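Local coordinates for protein chitinase (Paenibacillus sp. FPU-7, PDB 5GZT) that probably hydrolyses chitin and chitodextrins by cutting beta-1,4 linkages between N-acetylglucosamine units at random within the chain, at residues I562-L567 with H632-T637; G531-R536 with S626-S631; N570-N575 with I597-T602; A618-W623 with N636-R641. All blocks are in the same frame, centred on the assembly; numbering follows the deposited sequence.

Contact 1 of 4, residues I562-L567 with H632-T637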
# COMPACT_ATOMS: atom_id res chain seq x y z
N ILE B 562 -19.85 0.54 11.49
CA ILE B 562 -19.16 0.91 12.72
C ILE B 562 -17.67 0.76 12.49
O ILE B 562 -17.22 -0.29 12.08
CB ILE B 562 -19.62 0.00 13.88
CG1 ILE B 562 -21.09 0.13 14.12
CG2 ILE B 562 -18.88 0.37 15.17
CD1 ILE B 562 -21.71 -0.90 15.05
N VAL B 563 -16.86 1.78 12.74
CA VAL B 563 -15.46 1.79 12.42
C VAL B 563 -14.72 0.84 13.38
O VAL B 563 -15.20 0.53 14.51
CB VAL B 563 -14.87 3.21 12.41
CG1 VAL B 563 -15.72 4.16 11.51
CG2 VAL B 563 -14.77 3.78 13.83
N TYR B 564 -13.64 0.23 12.90
CA TYR B 564 -12.93 -0.80 13.70
C TYR B 564 -12.53 -0.30 15.11
O TYR B 564 -12.59 -1.05 16.04
CB TYR B 564 -11.68 -1.21 12.97
CG TYR B 564 -10.92 -2.39 13.55
CD1 TYR B 564 -11.49 -3.68 13.59
CD2 TYR B 564 -9.67 -2.21 14.15
CE1 TYR B 564 -10.79 -4.75 14.15
CE2 TYR B 564 -8.96 -3.28 14.66
CZ TYR B 564 -9.49 -4.56 14.66
OH TYR B 564 -8.80 -5.64 15.17
N SER B 565 -12.00 0.91 15.24
CA SER B 565 -11.61 1.42 16.57
C SER B 565 -12.75 1.37 17.57
O SER B 565 -12.54 1.02 18.73
CB SER B 565 -11.10 2.85 16.47
OG SER B 565 -12.04 3.70 15.83
N GLU B 566 -13.97 1.66 17.12
CA GLU B 566 -15.12 1.61 17.99
C GLU B 566 -15.47 0.16 18.33
O GLU B 566 -15.86 -0.15 19.46
CB GLU B 566 -16.30 2.31 17.33
CG GLU B 566 -17.65 2.14 17.98
CD GLU B 566 -17.74 2.76 19.37
OE1 GLU B 566 -17.03 3.75 19.71
OE2 GLU B 566 -18.53 2.22 20.21
N LEU B 567 -15.29 -0.75 17.37
CA LEU B 567 -15.50 -2.16 17.65
C LEU B 567 -14.52 -2.66 18.71
O LEU B 567 -14.89 -3.36 19.61
CB LEU B 567 -15.41 -3.05 16.38
CG LEU B 567 -16.44 -2.83 15.25
CD1 LEU B 567 -16.05 -3.71 14.05
CD2 LEU B 567 -17.84 -3.10 15.70
N HIS B 632 -2.66 0.81 15.82
CA HIS B 632 -2.69 0.52 14.40
C HIS B 632 -2.59 -0.94 14.11
O HIS B 632 -1.74 -1.30 13.28
CB HIS B 632 -1.46 1.26 13.74
CG HIS B 632 -1.44 2.73 14.03
ND1 HIS B 632 -2.35 3.60 13.47
CD2 HIS B 632 -0.66 3.47 14.86
CE1 HIS B 632 -2.12 4.82 13.91
NE2 HIS B 632 -1.09 4.78 14.73
N GLU B 633 -3.33 -1.81 14.80
CA GLU B 633 -3.01 -3.21 14.63
C GLU B 633 -3.28 -3.76 13.22
O GLU B 633 -2.64 -4.74 12.84
CB GLU B 633 -3.66 -4.14 15.69
CG GLU B 633 -5.13 -4.36 15.60
CD GLU B 633 -5.69 -5.14 16.77
OE1 GLU B 633 -4.89 -5.69 17.51
OE2 GLU B 633 -6.92 -5.21 16.91
N LEU B 634 -4.28 -3.23 12.52
CA LEU B 634 -4.57 -3.70 11.17
C LEU B 634 -3.48 -3.30 10.17
O LEU B 634 -2.97 -4.17 9.41
CB LEU B 634 -5.96 -3.27 10.67
CG LEU B 634 -7.15 -3.80 11.57
CD1 LEU B 634 -8.45 -3.48 10.96
CD2 LEU B 634 -7.12 -5.29 11.84
N ALA B 635 -3.14 -2.03 10.16
CA ALA B 635 -1.99 -1.58 9.38
C ALA B 635 -0.74 -2.36 9.70
O ALA B 635 -0.10 -2.83 8.78
CB ALA B 635 -1.75 -0.10 9.57
N ASN B 636 -0.43 -2.60 10.98
CA ASN B 636 0.79 -3.32 11.31
C ASN B 636 0.77 -4.77 10.86
O ASN B 636 1.83 -5.36 10.48
CB ASN B 636 1.06 -3.32 12.82
CG ASN B 636 1.38 -1.95 13.36
OD1 ASN B 636 1.68 -1.01 12.61
ND2 ASN B 636 1.21 -1.81 14.67
N THR B 637 -0.42 -5.39 10.97
CA THR B 637 -0.58 -6.78 10.59
C THR B 637 -0.34 -6.95 9.10
O THR B 637 0.34 -7.94 8.60
CB THR B 637 -2.03 -7.30 10.92
OG1 THR B 637 -2.31 -7.21 12.33
CG2 THR B 637 -2.18 -8.69 10.48
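Leu-634 lays its branched end over one face of the Tyr-564 ring. Its CD1 stands 3.6 Å from the ring centroid of Tyr-564 and only 11° off the ring normal, a CH-pi contact placed almost over the middle of the ring. CG of Leu-634 comes within 3.6 Å of CE2 of Tyr-564, and its second methyl, CD2, reaches further along the ring to lie 3.8 Å from CZ. The whole fork therefore follows the ring from its centre to its phenolic end. Tyr-564 reaches this position because its CG is swung opposite the backbone N (chi1 -172°), which sends the ring out from the start of its helix.

The hydroxyl illustrates how a buried tyrosine can combine a greasy face with a polar end. OH of Tyr-564 donates to OE2 of Glu-633 over 2.6 Å, arriving on the anti side of the carboxylate and 33° out of its plane. The same OE2 forms a salt bridge with Arg-712, so phenol and guanidinium share one carboxylate oxygen, an environment likely to keep the acid ionised. Behind it, the carbonyl O of Glu-633 receives both N and OG1 of Thr-637, from opposite faces.

Two helix starts thus face each other, with Val-563 and His-632 at the N-cap positions. Strand 561-563, paired with strand 534-538, leads into helix 564-570 on one side; helix 633-642 lies on the other, and Thr-602 at the head of helix 602-614 touches both Glu-633 and Thr-637.

Contact 2 of 4, residues G531-R536 with S626-S631; sequences GAFYSR and SQDSDS. With FMT (formic acid), chain M.
With CG placed opposite its own carbonyl carbon (chi1 -63°) and the chain extended beyond, Gln-627 passes the backbone of Phe-533 and runs alongside Tyr-534 instead of folding back. Its CB presses on the backbone, 3.1 Å from O of Phe-533, and its amide travels beside Tyr-534, the two side chains pointing the same way with amide and ring planes 58° apart. OE1 of Gln-627 ends at the edge of that ring, 3.6 Å from CD1 of Tyr-534. Its hydrogen bond comes from the backbone N of Glu-624, while the Tyr-534 hydroxyl is bonded to Asp-485. An alanine in place of Gln-627 would probably leave the Glu-624 amide without its acceptor and open a gap along the edge of the Tyr-534 ring.

Asp-628 approaches the Phe-533 ring obliquely: CB of Asp-628 lies 3.8 Å from CD2 of Phe-533, and OD2 lies 3.7 Å from CE2. The carboxylate is held by backbone amides. OD1 takes N of Ser-629 at 2.7 Å together with N of Leu-634, and OD2 takes N of Ala-635. Two of these three donors belong to the first turn of helix 633-642, whose N-terminal end would be expected to stabilise the negative charge. Further on, N of Asp-630 donates almost straight to O1 of a formic acid molecule, probably from the crystallisation liquor, at 3.0 Å.

The contact lies in the family 18 TIM barrel, where the loop after the eighth strand, 619-623, meets the place where the chain leaves the seventh, 527-532, for the inserted antiparallel sheet.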
# COMPACT_ATOMS: atom_id res chain seq x y z
N GLY B 531 -9.31 -4.19 1.53
CA GLY B 531 -9.77 -4.52 2.87
C GLY B 531 -10.39 -3.28 3.50
O GLY B 531 -10.22 -2.15 2.99
N ALA B 532 -11.11 -3.49 4.58
CA ALA B 532 -11.83 -2.41 5.26
C ALA B 532 -11.53 -2.32 6.75
O ALA B 532 -11.47 -3.35 7.43
CB ALA B 532 -13.31 -2.62 5.06
N PHE B 533 -11.46 -1.10 7.28
CA PHE B 533 -11.23 -0.85 8.69
C PHE B 533 -12.52 -0.44 9.33
O PHE B 533 -12.55 0.31 10.37
CB PHE B 533 -10.13 0.18 8.93
CG PHE B 533 -8.72 -0.26 8.53
CD1 PHE B 533 -8.42 -1.43 7.89
CD2 PHE B 533 -7.64 0.59 8.87
CE1 PHE B 533 -7.14 -1.78 7.58
CE2 PHE B 533 -6.35 0.25 8.54
CZ PHE B 533 -6.10 -0.91 7.85
N TYR B 534 -13.61 -1.00 8.77
CA TYR B 534 -14.93 -0.76 9.28
C TYR B 534 -15.81 -1.98 9.00
O TYR B 534 -15.39 -2.92 8.27
CB TYR B 534 -15.51 0.55 8.68
CG TYR B 534 -15.82 0.37 7.20
CD1 TYR B 534 -14.84 0.52 6.25
CD2 TYR B 534 -17.07 -0.06 6.79
CE1 TYR B 534 -15.11 0.23 4.89
CE2 TYR B 534 -17.34 -0.30 5.44
CZ TYR B 534 -16.34 -0.16 4.50
OH TYR B 534 -16.63 -0.44 3.19
N SER B 535 -16.94 -2.04 9.69
CA SER B 535 -17.85 -3.12 9.59
C SER B 535 -19.14 -2.71 8.85
O SER B 535 -19.46 -1.50 8.78
CB SER B 535 -18.28 -3.55 10.97
OG SER B 535 -18.86 -2.47 11.68
N ARG B 536 -19.89 -3.71 8.41
CA ARG B 536 -21.29 -3.56 7.95
C ARG B 536 -22.13 -4.25 8.98
O ARG B 536 -21.74 -5.36 9.45
CB ARG B 536 -21.52 -4.17 6.56
CG ARG B 536 -20.90 -3.33 5.48
CD ARG B 536 -21.90 -2.18 5.12
NE ARG B 536 -21.26 -1.16 4.30
CZ ARG B 536 -21.77 0.05 4.11
NH1 ARG B 536 -22.98 0.35 4.54
NH2 ARG B 536 -21.09 0.91 3.46
N SER B 626 -7.49 5.86 9.30
CA SER B 626 -7.87 6.45 10.61
C SER B 626 -8.85 5.62 11.45
O SER B 626 -9.12 5.94 12.62
CB SER B 626 -8.44 7.86 10.41
OG SER B 626 -9.80 7.91 9.92
N GLN B 627 -9.43 4.57 10.85
CA GLN B 627 -10.41 3.72 11.55
C GLN B 627 -9.79 2.60 12.34
O GLN B 627 -10.50 1.87 13.02
CB GLN B 627 -11.35 3.13 10.48
CG GLN B 627 -12.17 4.15 9.74
CD GLN B 627 -12.88 3.57 8.50
OE1 GLN B 627 -12.43 2.59 7.84
NE2 GLN B 627 -13.96 4.17 8.17
N ASP B 628 -8.47 2.47 12.27
CA ASP B 628 -7.75 1.37 12.92
C ASP B 628 -7.73 1.55 14.48
O ASP B 628 -8.13 2.55 15.01
CB ASP B 628 -6.36 1.37 12.36
CG ASP B 628 -5.66 0.09 12.43
OD1 ASP B 628 -6.08 -0.89 13.14
OD2 ASP B 628 -4.61 0.08 11.75
N SER B 629 -7.27 0.52 15.16
CA SER B 629 -7.06 0.51 16.62
C SER B 629 -5.97 1.51 17.00
O SER B 629 -5.26 2.09 16.12
CB SER B 629 -6.71 -0.83 17.16
OG SER B 629 -5.38 -1.21 16.90
N ASP B 630 -5.89 1.73 18.32
CA ASP B 630 -4.92 2.70 18.88
C ASP B 630 -3.53 2.36 18.46
O ASP B 630 -2.81 3.22 18.01
CB ASP B 630 -5.00 2.73 20.43
CG ASP B 630 -6.19 3.51 20.94
OD1 ASP B 630 -6.85 4.27 20.15
OD2 ASP B 630 -6.51 3.29 22.14
N SER B 631 -3.18 1.09 18.53
CA SER B 631 -1.86 0.61 18.15
C SER B 631 -1.66 0.45 16.64
O SER B 631 -0.62 -0.01 16.25
CB SER B 631 -1.59 -0.76 18.84
OG SER B 631 -2.34 -1.81 18.17
C FMT M . -7.44 0.03 21.42
O1 FMT M . -7.73 0.50 20.33
O2 FMT M . -6.33 -0.65 21.48

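Contact 3 of 4, residues N570-N575 with I597-T602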
# COMPACT_ATOMS: atom_id res chain seq x y z
N ASN B 570 -15.67 -1.08 22.21
CA ASN B 570 -16.94 -1.32 22.83
C ASN B 570 -17.71 -2.58 22.37
O ASN B 570 -18.73 -2.93 22.99
CB ASN B 570 -17.84 -0.08 22.65
CG ASN B 570 -17.25 1.16 23.30
OD1 ASN B 570 -17.09 2.25 22.70
ND2 ASN B 570 -16.86 0.97 24.50
N TYR B 571 -17.20 -3.30 21.35
CA TYR B 571 -18.00 -4.44 20.82
C TYR B 571 -17.31 -5.82 20.81
O TYR B 571 -17.94 -6.84 21.09
CB TYR B 571 -18.43 -4.14 19.41
CG TYR B 571 -19.50 -3.11 19.22
CD1 TYR B 571 -19.19 -1.76 19.27
CD2 TYR B 571 -20.79 -3.46 18.90
CE1 TYR B 571 -20.17 -0.80 19.09
CE2 TYR B 571 -21.82 -2.50 18.69
CZ TYR B 571 -21.47 -1.16 18.75
OH TYR B 571 -22.42 -0.17 18.51
N ILE B 572 -16.06 -5.88 20.38
CA ILE B 572 -15.50 -7.24 20.09
C ILE B 572 -15.26 -7.95 21.45
O ILE B 572 -14.41 -7.55 22.25
CB ILE B 572 -14.18 -7.21 19.30
CG1 ILE B 572 -14.33 -6.52 17.97
CG2 ILE B 572 -13.70 -8.67 19.07
CD1 ILE B 572 -13.00 -6.15 17.26
N ASN B 573 -16.08 -8.96 21.69
CA ASN B 573 -16.14 -9.70 22.92
C ASN B 573 -16.49 -8.78 24.11
O ASN B 573 -16.04 -9.03 25.22
CB ASN B 573 -14.86 -10.53 23.15
CG ASN B 573 -15.01 -11.58 24.23
OD1 ASN B 573 -16.07 -12.17 24.41
ND2 ASN B 573 -13.91 -11.84 24.99
N LYS B 574 -17.28 -7.75 23.84
CA LYS B 574 -17.74 -6.78 24.87
C LYS B 574 -19.26 -6.55 24.74
O LYS B 574 -19.85 -6.72 23.66
CB LYS B 574 -17.05 -5.42 24.72
CG LYS B 574 -15.57 -5.50 24.99
CD LYS B 574 -14.83 -4.27 24.64
CE LYS B 574 -13.42 -4.40 25.12
NZ LYS B 574 -12.62 -3.24 24.78
N ASN B 575 -19.89 -6.18 25.85
CA ASN B 575 -21.26 -5.74 25.85
C ASN B 575 -22.24 -6.72 25.22
O ASN B 575 -23.14 -6.30 24.44
CB ASN B 575 -21.37 -4.32 25.16
CG ASN B 575 -22.74 -3.66 25.40
OD1 ASN B 575 -23.33 -3.92 26.44
ND2 ASN B 575 -23.28 -2.91 24.41
N ILE B 597 -22.60 -8.07 12.99
CA ILE B 597 -21.57 -7.12 12.55
C ILE B 597 -20.54 -7.91 11.79
O ILE B 597 -19.88 -8.81 12.37
CB ILE B 597 -20.92 -6.44 13.78
CG1 ILE B 597 -21.96 -5.63 14.54
CG2 ILE B 597 -19.78 -5.55 13.33
CD1 ILE B 597 -21.59 -4.91 15.82
N SER B 598 -20.33 -7.55 10.53
CA SER B 598 -19.34 -8.15 9.71
C SER B 598 -18.19 -7.23 9.66
O SER B 598 -18.40 -6.11 9.33
CB SER B 598 -19.86 -8.38 8.27
OG SER B 598 -18.78 -8.61 7.40
N TYR B 599 -16.97 -7.73 9.80
CA TYR B 599 -15.82 -6.86 9.90
C TYR B 599 -14.53 -7.58 9.46
O TYR B 599 -14.57 -8.72 8.95
CB TYR B 599 -15.73 -6.24 11.34
CG TYR B 599 -15.24 -7.16 12.46
CD1 TYR B 599 -16.10 -8.10 13.02
CD2 TYR B 599 -13.97 -7.01 13.05
CE1 TYR B 599 -15.71 -8.96 14.01
CE2 TYR B 599 -13.62 -7.82 14.11
CZ TYR B 599 -14.50 -8.80 14.57
OH TYR B 599 -14.16 -9.63 15.58
N GLU B 600 -13.44 -6.84 9.56
CA GLU B 600 -12.12 -7.21 9.12
C GLU B 600 -11.26 -7.04 10.42
O GLU B 600 -11.37 -6.03 11.10
CB GLU B 600 -11.64 -6.14 8.20
CG GLU B 600 -10.30 -6.41 7.58
CD GLU B 600 -10.41 -7.18 6.22
OE1 GLU B 600 -10.55 -8.40 6.26
OE2 GLU B 600 -10.35 -6.55 5.14
N ASP B 601 -10.42 -8.02 10.74
CA ASP B 601 -9.60 -8.00 11.98
C ASP B 601 -8.21 -8.52 11.61
O ASP B 601 -7.83 -8.56 10.41
CB ASP B 601 -10.31 -8.79 13.09
CG ASP B 601 -10.20 -10.31 12.96
OD1 ASP B 601 -9.74 -10.80 11.87
OD2 ASP B 601 -10.68 -11.04 13.92
N THR B 602 -7.45 -8.90 12.64
CA THR B 602 -6.13 -9.26 12.49
C THR B 602 -6.03 -10.55 11.70
O THR B 602 -5.04 -10.75 10.93
CB THR B 602 -5.45 -9.38 13.84
OG1 THR B 602 -6.21 -10.19 14.69
CG2 THR B 602 -5.30 -8.04 14.49
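Ile-597 meets Tyr-571 at about a right angle, bringing its terminal methyl obliquely onto the ring. CD1 of Ile-597 is 3.5 Å from CD2 of Tyr-571 and 3.8 Å from its CE2. An extended chain (chi2 177°) carries the methyl away from strand 596-598 to this spot. Next in sequence, Ser-598 turns its hydroxyl to the backbone N of His-497, while its own N continues the pairing with Arg-536.

Tyr-599 makes the second apolar contact, with Ile-572. CE2 of Tyr-599 lies 3.6 Å from CD1 of Ile-572, and the phenolic OH is equally far from the other methyl, CG2, so both methyls meet the phenolic end of the ring from the same side of its plane. The carbonyl O of Ile-597 lies in the ring plane, at the CD1 edge of Tyr-599. Were this ring cut back to an alanine, CD1 and CG2 of Ile-572 would lose their partner and the 570-575 turn is likely to sit less firmly on the strand end.

The setting is the antiparallel sheet inserted between the seventh strand and seventh helix of the barrel, the alpha+beta insertion familiar from many family 18 chitinases. The turn packed against it is a type II beta turn closed by N of Lys-574 and O of Tyr-571 at 3.0 Å, with Asn-573 taking the positive phi of its third position.

Beyond the sheet, Glu-600 accepts from N of Ala-532 and forms a salt bridge with Lys-608. Asp-601 then caps helix 602-614, its OD1 accepting N of Ser-604.

Contact 4 of 4, residues A618-W623 with N636-R641; sequences AGFMYW and NTIYSR
Ile-638 can be traced from CB outward as it packs against Phe-620. At CB the side chain divides. The CG2 branch, opposite the backbone N, rests near the root of the aromatic side chain, 3.6 Å from CD2 of Phe-620 and 3.8 Å from its CB. The longer branch proceeds through CG1, which passes CE2 of Phe-620 at 3.7 Å, and stays extended (chi2 168°) to deliver CD1 over the ring. That methyl lies 3.7 Å from the centroid of the Phe-620 ring, 17° off its normal, a CH-pi contact shifted toward the rim; its closest ring atom is CZ of Phe-620 at 3.5 Å. On another side the same methyl comes 3.7 Å from CD2 of Tyr-622. One CD1 therefore touches two aromatic rings.

This is how strand and helix meet in a TIM barrel: strand 619-623, the eighth, directs Phe-620 and Tyr-622 outward to the helix layer, whereas Met-621 between them points away from the helix. Helix 633-642 is the eighth helix, and Ile-638 is the residue with which this part of it covers the strand. Here it meets two residues, Phe-620 and Tyr-622, that stand two apart along the strand.

Both rings have further neighbours. Phe-620 also touches Ile-612 of helix 602-614, the preceding helix of the barrel wall, and the ring of Tyr-622 is stacked with that of Phe-533. Between the two helices, Arg-641 forms a salt bridge with Glu-610.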
# COMPACT_ATOMS: atom_id res chain seq x y z
N ALA B 618 -0.74 -7.46 -6.72
CA ALA B 618 0.06 -6.22 -6.58
C ALA B 618 0.27 -5.77 -5.13
O ALA B 618 1.29 -5.10 -4.76
CB ALA B 618 -0.63 -5.12 -7.41
N GLY B 619 -0.70 -6.14 -4.29
CA GLY B 619 -0.65 -5.76 -2.90
C GLY B 619 -2.03 -5.60 -2.25
O GLY B 619 -3.06 -6.12 -2.79
N PHE B 620 -2.04 -4.85 -1.14
CA PHE B 620 -3.14 -4.70 -0.23
C PHE B 620 -3.54 -3.24 -0.16
O PHE B 620 -2.74 -2.37 0.20
CB PHE B 620 -2.69 -5.22 1.15
CG PHE B 620 -3.85 -5.69 2.07
CD1 PHE B 620 -5.01 -4.90 2.29
CD2 PHE B 620 -3.73 -6.84 2.82
CE1 PHE B 620 -6.03 -5.33 3.13
CE2 PHE B 620 -4.76 -7.25 3.66
CZ PHE B 620 -5.90 -6.47 3.81
N MET B 621 -4.79 -2.94 -0.49
CA MET B 621 -5.34 -1.56 -0.35
C MET B 621 -6.38 -1.57 0.81
O MET B 621 -7.07 -2.57 0.96
CB MET B 621 -6.09 -1.13 -1.63
CG MET B 621 -6.85 0.17 -1.49
SD MET B 621 -8.52 0.05 -0.89
CE MET B 621 -9.43 -0.51 -2.34
N TYR B 622 -6.49 -0.49 1.57
CA TYR B 622 -7.54 -0.41 2.58
C TYR B 622 -8.13 0.97 2.82
O TYR B 622 -7.43 1.97 2.69
CB TYR B 622 -7.01 -0.99 3.88
CG TYR B 622 -5.69 -0.43 4.44
CD1 TYR B 622 -5.61 0.83 5.05
CD2 TYR B 622 -4.56 -1.17 4.40
CE1 TYR B 622 -4.36 1.32 5.58
CE2 TYR B 622 -3.38 -0.75 4.97
CZ TYR B 622 -3.27 0.52 5.56
OH TYR B 622 -2.01 0.85 6.10
N TRP B 623 -9.44 0.98 3.10
CA TRP B 623 -10.22 2.13 3.44
C TRP B 623 -10.65 1.97 4.89
O TRP B 623 -11.33 0.98 5.19
CB TRP B 623 -11.52 2.13 2.63
CG TRP B 623 -12.37 3.29 3.01
CD1 TRP B 623 -13.36 3.33 3.95
CD2 TRP B 623 -12.30 4.58 2.45
NE1 TRP B 623 -13.89 4.57 4.02
CE2 TRP B 623 -13.26 5.38 3.13
CE3 TRP B 623 -11.53 5.16 1.47
CZ2 TRP B 623 -13.43 6.73 2.85
CZ3 TRP B 623 -11.71 6.54 1.19
CH2 TRP B 623 -12.67 7.28 1.84
N ASN B 636 -0.43 -2.60 10.98
CA ASN B 636 0.79 -3.32 11.31
C ASN B 636 0.77 -4.77 10.86
O ASN B 636 1.83 -5.36 10.48
CB ASN B 636 1.06 -3.32 12.82
CG ASN B 636 1.38 -1.95 13.36
OD1 ASN B 636 1.68 -1.01 12.61
ND2 ASN B 636 1.21 -1.81 14.67
N THR B 637 -0.42 -5.39 10.97
CA THR B 637 -0.58 -6.78 10.59
C THR B 637 -0.34 -6.95 9.10
O THR B 637 0.34 -7.94 8.60
CB THR B 637 -2.03 -7.30 10.92
OG1 THR B 637 -2.31 -7.21 12.33
CG2 THR B 637 -2.18 -8.69 10.48
N ILE B 638 -0.94 -6.03 8.37
CA ILE B 638 -0.80 -6.02 6.91
C ILE B 638 0.67 -5.91 6.45
O ILE B 638 1.15 -6.78 5.67
CB ILE B 638 -1.71 -4.98 6.28
CG1 ILE B 638 -3.16 -5.43 6.46
CG2 ILE B 638 -1.52 -4.85 4.76
CD1 ILE B 638 -4.23 -4.40 6.15
N TYR B 639 1.39 -4.92 6.96
CA TYR B 639 2.80 -4.81 6.75
C TYR B 639 3.57 -6.06 7.17
O TYR B 639 4.41 -6.55 6.36
CB TYR B 639 3.40 -3.55 7.47
CG TYR B 639 4.85 -3.35 7.11
CD1 TYR B 639 5.22 -2.72 5.95
CD2 TYR B 639 5.85 -3.82 7.95
CE1 TYR B 639 6.57 -2.59 5.62
CE2 TYR B 639 7.17 -3.68 7.65
CZ TYR B 639 7.53 -3.10 6.48
OH TYR B 639 8.88 -3.01 6.20
N SER B 640 3.32 -6.60 8.36
CA SER B 640 4.09 -7.78 8.80
C SER B 640 3.94 -8.95 7.86
O SER B 640 4.87 -9.74 7.68
CB SER B 640 3.69 -8.29 10.19
OG SER B 640 4.04 -7.33 11.11
N ARG B 641 2.74 -9.12 7.36
CA ARG B 641 2.42 -10.27 6.51
C ARG B 641 3.03 -10.15 5.16
O ARG B 641 3.59 -11.12 4.66
CB ARG B 641 0.93 -10.41 6.38
CG ARG B 641 0.38 -11.01 7.64
CD ARG B 641 0.46 -12.53 7.45
NE ARG B 641 0.29 -13.20 8.72
CZ ARG B 641 0.36 -14.51 8.87
NH1 ARG B 641 0.52 -15.31 7.83
NH2 ARG B 641 0.24 -15.00 10.09

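Overall arrangement
Following the chain, 531-536 opens contact 2 at the end of the seventh barrel strand, and contacts 1 and 3 open next, at 562-567 and 570-575 in the inserted region. Contact 3 closes first, at 597-602, nested inside the loops of both contact 1 and contact 2. Contact 4 opens at 618-623, in series after contact 3. Contact 2 then closes at 626-631, crossing both contact 1 and contact 4, and these two end on the same helix, 633-642, sharing Asn-636 and Thr-637. Contact 4 fixes that helix to the last strand, contacts 1 and 2 join the barrel end to the insertion, and contact 3 holds the insertion together internally.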